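2-dehydropantoate 2-reductase, putative (Enterococcus faecalis, PDB 2EW2) probably catalyses the NADPH-dependent reduction of ketopantoate (2-dehydropantoate) to pantoate, a step of pantothenate biosynthesis. Local coordinates at residues G149-K161 and F171-R185. Residues are numbered along the deposited sequence; the frame is centred on the assembly and turned at random.
Sequences GEIELENIDPSGK and FQKAGLNPSYSSNVR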
# COMPACT_ATOMS: atom_id res chain seq x y z
N GLY B 149 5.03 33.52 22.89
CA GLY B 149 5.40 32.17 22.47
C GLY B 149 6.41 31.58 23.43
O GLY B 149 6.67 32.14 24.50
N GLU B 150 6.97 30.45 23.02
CA GLU B 150 7.96 29.72 23.79
C GLU B 150 8.70 28.80 22.84
O GLU B 150 8.26 28.58 21.71
CB GLU B 150 7.31 28.92 24.93
CG GLU B 150 6.29 27.88 24.50
CD GLU B 150 5.84 26.97 25.64
OE1 GLU B 150 6.67 26.63 26.52
OE2 GLU B 150 4.66 26.58 25.66
N ILE B 151 9.83 28.28 23.30
CA ILE B 151 10.55 27.25 22.57
C ILE B 151 10.87 26.16 23.57
O ILE B 151 11.42 26.45 24.63
CB ILE B 151 11.87 27.80 21.93
CG1 ILE B 151 11.57 28.96 20.98
CG2 ILE B 151 12.65 26.68 21.16
CD1 ILE B 151 12.79 29.53 20.30
N GLU B 152 10.50 24.93 23.24
CA GLU B 152 10.91 23.77 24.02
C GLU B 152 12.04 23.08 23.24
O GLU B 152 11.96 23.01 22.01
CB GLU B 152 9.73 22.81 24.23
CG GLU B 152 8.54 23.43 25.01
CD GLU B 152 7.43 22.41 25.29
OE1 GLU B 152 7.17 21.53 24.43
OE2 GLU B 152 6.83 22.48 26.39
N LEU B 153 13.09 22.64 23.92
CA LEU B 153 14.20 21.97 23.24
C LEU B 153 14.75 20.81 24.05
O LEU B 153 14.52 20.70 25.26
CB LEU B 153 15.30 22.96 22.83
CG LEU B 153 16.09 23.68 23.94
CD1 LEU B 153 17.31 22.85 24.40
CD2 LEU B 153 16.54 25.03 23.43
N GLU B 154 15.47 19.93 23.36
CA GLU B 154 15.99 18.71 23.96
C GLU B 154 17.22 18.30 23.16
O GLU B 154 17.20 18.36 21.94
CB GLU B 154 14.93 17.59 23.90
CG GLU B 154 15.37 16.34 24.63
CD GLU B 154 14.35 15.21 24.65
OE1 GLU B 154 13.27 15.27 24.00
OE2 GLU B 154 14.65 14.22 25.36
N ASN B 155 18.30 17.92 23.84
CA ASN B 155 19.45 17.25 23.20
C ASN B 155 19.05 15.85 22.80
O ASN B 155 18.36 15.15 23.55
CB ASN B 155 20.65 17.16 24.14
CG ASN B 155 20.29 16.58 25.50
OD1 ASN B 155 20.82 15.55 25.92
ND2 ASN B 155 19.36 17.23 26.18
N ILE B 156 19.49 15.42 21.62
CA ILE B 156 19.21 14.07 21.16
C ILE B 156 20.15 13.06 21.80
O ILE B 156 19.73 11.95 22.12
CB ILE B 156 19.29 13.98 19.62
CG1 ILE B 156 18.19 14.86 19.01
CG2 ILE B 156 19.21 12.50 19.16
CD1 ILE B 156 18.13 14.83 17.49
N ASP B 157 21.41 13.46 21.98
CA ASP B 157 22.46 12.61 22.54
C ASP B 157 22.71 13.01 24.00
O ASP B 157 22.75 14.20 24.30
CB ASP B 157 23.74 12.81 21.72
CG ASP B 157 24.85 11.85 22.11
OD1 ASP B 157 25.52 12.11 23.14
OD2 ASP B 157 25.06 10.86 21.37
N PRO B 158 22.90 12.03 24.91
CA PRO B 158 23.04 12.41 26.33
C PRO B 158 24.20 13.35 26.64
O PRO B 158 24.12 14.10 27.62
CB PRO B 158 23.20 11.05 27.04
CG PRO B 158 23.67 10.12 25.98
CD PRO B 158 22.97 10.57 24.73
N SER B 159 25.24 13.34 25.81
CA SER B 159 26.38 14.27 25.94
C SER B 159 26.05 15.72 25.63
O SER B 159 26.83 16.62 26.00
CB SER B 159 27.52 13.86 24.99
OG SER B 159 28.17 12.72 25.52
N GLY B 160 24.95 15.94 24.91
CA GLY B 160 24.55 17.31 24.56
C GLY B 160 23.79 18.08 25.63
O GLY B 160 23.37 19.21 25.41
N LYS B 161 23.61 17.47 26.80
CA LYS B 161 22.73 18.05 27.84
C LYS B 161 23.22 19.38 28.38
O LYS B 161 22.43 20.32 28.52
CB LYS B 161 22.52 17.08 28.99
CG LYS B 161 21.75 17.68 30.20
CD LYS B 161 20.30 17.99 29.85
CE LYS B 161 19.49 18.45 31.06
NZ LYS B 161 19.21 17.32 31.98
N PHE B 171 18.73 31.78 25.32
CA PHE B 171 17.38 32.08 24.84
C PHE B 171 16.54 32.79 25.89
O PHE B 171 15.66 33.59 25.55
CB PHE B 171 16.67 30.77 24.45
CG PHE B 171 17.06 30.24 23.10
CD1 PHE B 171 18.25 30.62 22.49
CD2 PHE B 171 16.24 29.32 22.44
CE1 PHE B 171 18.62 30.12 21.23
CE2 PHE B 171 16.60 28.81 21.20
CZ PHE B 171 17.79 29.22 20.59
N GLN B 172 16.79 32.49 27.16
CA GLN B 172 16.03 33.11 28.25
C GLN B 172 16.29 34.61 28.31
O GLN B 172 15.36 35.42 28.40
CB GLN B 172 16.40 32.47 29.59
CG GLN B 172 15.75 33.16 30.80
CD GLN B 172 14.26 33.01 30.77
OE1 GLN B 172 13.74 31.95 30.41
NE2 GLN B 172 13.54 34.08 31.14
N LYS B 173 17.56 34.97 28.23
CA LYS B 173 17.98 36.35 28.27
C LYS B 173 17.50 37.13 27.05
O LYS B 173 17.26 38.33 27.14
CB LYS B 173 19.49 36.42 28.46
CG LYS B 173 19.88 36.02 29.88
CD LYS B 173 21.36 35.72 30.00
CE LYS B 173 21.64 35.06 31.33
NZ LYS B 173 22.91 34.27 31.29
N ALA B 174 17.31 36.43 25.93
CA ALA B 174 16.81 37.02 24.70
C ALA B 174 15.29 37.14 24.65
O ALA B 174 14.75 37.62 23.65
CB ALA B 174 17.32 36.23 23.48
N GLY B 175 14.61 36.69 25.69
CA GLY B 175 13.14 36.80 25.79
C GLY B 175 12.37 35.75 25.01
O GLY B 175 11.17 35.89 24.76
N LEU B 176 13.05 34.66 24.62
CA LEU B 176 12.42 33.66 23.77
C LEU B 176 11.56 32.66 24.53
O LEU B 176 10.94 31.79 23.92
CB LEU B 176 13.47 32.96 22.91
CG LEU B 176 14.00 33.73 21.70
CD1 LEU B 176 15.29 33.15 21.21
CD2 LEU B 176 12.95 33.69 20.59
N ASN B 177 11.48 32.80 25.86
CA ASN B 177 10.72 31.88 26.73
C ASN B 177 11.04 30.38 26.52
O ASN B 177 10.13 29.56 26.33
CB ASN B 177 9.20 32.13 26.66
CG ASN B 177 8.77 33.48 27.26
OD1 ASN B 177 9.30 33.93 28.29
ND2 ASN B 177 7.81 34.12 26.62
N PRO B 178 12.33 30.02 26.61
CA PRO B 178 12.73 28.63 26.41
C PRO B 178 12.45 27.75 27.61
O PRO B 178 12.35 28.24 28.73
CB PRO B 178 14.24 28.75 26.25
CG PRO B 178 14.59 29.86 27.18
CD PRO B 178 13.49 30.87 26.94
N SER B 179 12.33 26.44 27.37
CA SER B 179 12.40 25.48 28.44
C SER B 179 13.06 24.21 27.93
O SER B 179 12.95 23.87 26.75
CB SER B 179 11.01 25.17 29.00
OG SER B 179 10.26 24.39 28.10
N TYR B 180 13.75 23.51 28.81
CA TYR B 180 14.28 22.20 28.48
C TYR B 180 13.12 21.24 28.65
O TYR B 180 12.41 21.31 29.65
CB TYR B 180 15.42 21.81 29.43
CG TYR B 180 16.02 20.47 29.07
CD1 TYR B 180 17.02 20.38 28.11
CD2 TYR B 180 15.55 19.29 29.67
CE1 TYR B 180 17.56 19.14 27.74
CE2 TYR B 180 16.08 18.03 29.32
CZ TYR B 180 17.09 17.98 28.35
OH TYR B 180 17.63 16.77 27.99
N SER B 181 12.91 20.37 27.67
CA SER B 181 11.84 19.39 27.79
C SER B 181 12.30 18.02 27.33
O SER B 181 12.77 17.85 26.19
CB SER B 181 10.59 19.81 26.99
OG SER B 181 9.62 18.76 26.95
N SER B 182 12.13 17.03 28.19
CA SER B 182 12.40 15.65 27.83
C SER B 182 11.22 14.98 27.09
O SER B 182 11.18 13.74 26.97
CB SER B 182 12.77 14.85 29.08
OG SER B 182 11.65 14.83 29.96
N ASN B 183 10.27 15.77 26.59
CA ASN B 183 9.17 15.20 25.81
C ASN B 183 9.20 15.64 24.35
O ASN B 183 8.34 15.23 23.58
CB ASN B 183 7.78 15.49 26.44
CG ASN B 183 6.68 14.54 25.90
OD1 ASN B 183 6.84 13.32 25.90
ND2 ASN B 183 5.57 15.12 25.44
N VAL B 184 10.19 16.45 23.97
CA VAL B 184 10.25 17.01 22.61
C VAL B 184 10.32 15.92 21.53
O VAL B 184 9.53 15.90 20.58
CB VAL B 184 11.41 18.02 22.44
CG1 VAL B 184 11.47 18.53 21.00
CG2 VAL B 184 11.24 19.16 23.40
N ARG B 185 11.28 15.02 21.67
CA ARG B 185 11.48 13.92 20.72
C ARG B 185 10.24 13.03 20.67
O ARG B 185 9.79 12.69 19.60
CB ARG B 185 12.75 13.13 21.06
CG ARG B 185 14.02 13.98 20.87
CD ARG B 185 15.30 13.28 21.33
NE ARG B 185 15.46 12.01 20.62
CZ ARG B 185 15.72 10.85 21.22
NH1 ARG B 185 15.93 10.82 22.53
NH2 ARG B 185 15.81 9.74 20.50
O HOH W 1 9.07 27.51 27.57
O HOH W 2 7.39 18.82 24.34
O HOH W 3 11.32 12.92 24.30
O HOH W 4 16.89 13.01 24.39
O HOH W 5 15.96 14.64 27.59
O HOH W 6 18.31 15.04 30.70
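E154 reaches across to the start of helix 184-195, where its OE1 accepts the backbone N-H of R185 (OE1 to N 3.1 Å) almost in line with the C-O bond, the angle at hydrogen being 176°. With CG anti to the backbone N (chi1 -175°) and the rest of the chain extended, the carboxylate runs past S181 O to this first helical turn, where the helix N-terminus would be expected to stabilise its negative charge. R185 lays its CG alongside OE1 at 3.5 Å, while I156 O lies over one face of its guanidinium, toward the rim, and NH2 bonds to E236 O; a water joins R185 NH1 to E154 OE2 and N155 O. A second water links OE2 to the hydroxyl of Y180. Over one face of that ring, toward its rim, lies CE of K161, 3.8 Å from the ring centroid in a CH-pi contact; the bent lysine chain leaves NZ in an off-centre cation-pi position. On the face of the sheet that carries I151, L153 and Y180, I151 CD1 meets F171 CE2 at 4.0 Å, the two side chains crossing at about a right angle, and L176 CD2 also abuts this methyl. The strands themselves pair in parallel: S179 N bonds to I151 O, S179 O takes L153 N, and S181 N reaches L153 O at 2.9 Å. At the far end, N177 ND2 bonds to G149 O, which lies close to the plane of the N177 amide. Strand 151-155, helix 161-173 and strand 178-180 form a beta-alpha-beta unit at the edge of the Rossmann-type sheet: L153 and P178 pack against helix 161-173, F171 and L176 against helix 13-24, and strand 126-131 pairs antiparallel with 151-155.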